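Local coordinates for protein methionine-R-sulfoxide reductase (Neisseria meningitidis, PDB 3MMH) that reduces the R-epimer of free, rather than protein-bound, methionine sulfoxide to methionine, using a GAF-type fold, at residues A13-R16 and E17-Q21. Numbering follows the deposited sequence.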
loop_
_atom_site.group_PDB
_atom_site.type_symbol
_atom_site.label_atom_id
_atom_site.label_comp_id
_atom_site.label_asym_id
_atom_site.label_seq_id
_atom_site.Cartn_x
_atom_site.Cartn_y
_atom_site.Cartn_z
ATOM N N ALA A 13 1.439 -16.976 18.760
ATOM C CA ALA A 13 0.011 -17.111 18.881
ATOM C C ALA A 13 -0.690 -16.143 17.928
ATOM O O ALA A 13 -1.743 -16.457 17.383
ATOM C CB ALA A 13 -0.426 -16.903 20.346
ATOM N N LEU A 14 -0.149 -14.915 17.771
ATOM C CA LEU A 14 -0.784 -13.949 16.893
ATOM C C LEU A 14 -0.723 -14.395 15.436
ATOM O O LEU A 14 -1.690 -14.262 14.706
ATOM C CB LEU A 14 -0.192 -12.548 17.111
ATOM C CG LEU A 14 -0.899 -11.417 16.345
ATOM C CD1 LEU A 14 -2.323 -11.266 16.713
ATOM C CD2 LEU A 14 -0.134 -10.104 16.557
ATOM N N TYR A 15 0.403 -14.947 14.995
ATOM C CA TYR A 15 0.436 -15.506 13.645
ATOM C C TYR A 15 -0.623 -16.548 13.492
ATOM O O TYR A 15 -1.283 -16.639 12.457
ATOM C CB TYR A 15 1.812 -16.118 13.335
ATOM C CG TYR A 15 2.870 -15.136 12.883
ATOM C CD1 TYR A 15 2.746 -14.549 11.625
ATOM C CD2 TYR A 15 3.991 -14.868 13.617
ATOM C CE1 TYR A 15 3.745 -13.724 11.140
ATOM C CE2 TYR A 15 5.004 -14.038 13.138
ATOM C CZ TYR A 15 4.863 -13.460 11.893
ATOM O OH TYR A 15 5.849 -12.675 11.357
ATOM N N ARG A 16 -0.781 -17.480 14.440
ATOM C CA ARG A 16 -1.782 -18.519 14.307
ATOM C C ARG A 16 -3.193 -17.958 14.212
ATOM O O ARG A 16 -4.054 -18.522 13.550
ATOM C CB ARG A 16 -1.670 -19.511 15.475
ATOM C CG ARG A 16 -0.395 -20.303 15.454
ATOM C CD ARG A 16 -0.315 -21.455 16.415
ATOM N NE ARG A 16 -0.262 -21.041 17.795
ATOM C CZ ARG A 16 0.843 -20.893 18.529
ATOM N NH1 ARG A 16 2.027 -21.039 17.968
ATOM N NH2 ARG A 16 0.752 -20.540 19.829
ATOM N N GLU A 17 -3.431 -16.854 14.907
ATOM C CA GLU A 17 -4.692 -16.134 14.846
ATOM C C GLU A 17 -4.942 -15.414 13.564
ATOM O O GLU A 17 -6.042 -15.444 13.027
ATOM C CB GLU A 17 -4.818 -15.183 16.051
ATOM C CG GLU A 17 -6.074 -14.464 16.232
ATOM C CD GLU A 17 -6.148 -13.597 17.459
ATOM O OE1 GLU A 17 -5.149 -13.346 18.087
ATOM O OE2 GLU A 17 -7.248 -13.112 17.803
ATOM N N VAL A 18 -3.899 -14.783 13.018
ATOM C CA VAL A 18 -4.024 -13.863 11.940
ATOM C C VAL A 18 -3.886 -14.528 10.558
ATOM O O VAL A 18 -4.567 -14.116 9.618
ATOM C CB VAL A 18 -3.040 -12.766 12.131
ATOM C CG1 VAL A 18 -2.838 -11.881 10.829
ATOM C CG2 VAL A 18 -3.542 -11.888 13.267
ATOM N N LEU A 19 -3.010 -15.525 10.398
ATOM C CA LEU A 19 -2.857 -16.125 9.049
ATOM C C LEU A 19 -4.179 -16.633 8.503
ATOM O O LEU A 19 -4.441 -16.410 7.322
ATOM C CB LEU A 19 -1.832 -17.250 9.024
ATOM C CG LEU A 19 -0.444 -16.895 8.586
ATOM C CD1 LEU A 19 0.155 -15.744 9.139
ATOM C CD2 LEU A 19 0.430 -18.114 8.656
ATOM N N PRO A 20 -5.071 -17.308 9.259
ATOM C CA PRO A 20 -6.304 -17.792 8.671
ATOM C C PRO A 20 -7.183 -16.634 8.292
ATOM O O PRO A 20 -7.962 -16.745 7.323
ATOM C CB PRO A 20 -6.926 -18.641 9.794
ATOM C CG PRO A 20 -5.740 -18.998 10.659
ATOM C CD PRO A 20 -4.821 -17.884 10.583
ATOM N N GLN A 21 -7.146 -15.505 8.976
ATOM C CA GLN A 21 -7.896 -14.353 8.619
ATOM C C GLN A 21 -7.408 -13.729 7.321
ATOM O O GLN A 21 -8.211 -13.381 6.466
ATOM C CB GLN A 21 -7.889 -13.335 9.727
ATOM C CG GLN A 21 -8.613 -13.833 10.989
ATOM C CD GLN A 21 -8.634 -12.848 12.113
ATOM O OE1 GLN A 21 -9.361 -11.833 12.016
ATOM N NE2 GLN A 21 -7.841 -13.042 13.098
#
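L14 and V18, one turn apart on the amphipathic helix 11-27, meet through methyl groups: in the valine conformer described, one of two, CD1 of L14 lies 3.7 Å from CG2 of V18. With CG anti to its backbone N (chi1 -173°), the leucine crosses the valine at a slant, and both side chains pack on A46 of helix 32-47 and on F6 of the N-terminal arm. Y15 and L19 form a second apolar pair, in which leucine CD1 sits 3.8 Å from tyrosine CD1, at the ring edge and near the ring plane. The ring itself meets F47 and Y148, while its hydroxyl is hydrogen-bonded to D145, so a tyrosine suits this place, apolar along its flanks and polar at its end. Along the backbone, the amide of L19 bonds almost straight to O of Y15 (2.9 Å, 172°), that of V18 to O of L14 (2.8 Å) and that of E17 to O of A13 (3.0 Å).

The exposed side, at R16 and P20, is looser. P20 has no amide hydrogen to continue this series to the carbonyl of R16; its CD rests 3.1 Å from that oxygen instead, and the helix kinks here. R16, bent at chi3, reaches back so that the rim of one guanidinium face lies above CA of A13, and NH1 makes a weak hydrogen bond to OH of Y148. E17 and Q21 form a well-bonded polar edge against the arm. The extended E17 accepts hydrogen bonds from the amides of S7 and A8, and its OE2 is hydrogen-bonded to ND1 of H5. Q21 donates from NE2 to O of E17 (3.0 Å), approaching from above the carbonyl plane, and also to O of H5. The chemistry thus divides the helix: methyl groups and an aromatic ring join it to helices 32-47 and 143-165, whereas a carboxylate and an amide fasten the N-terminal arm across it.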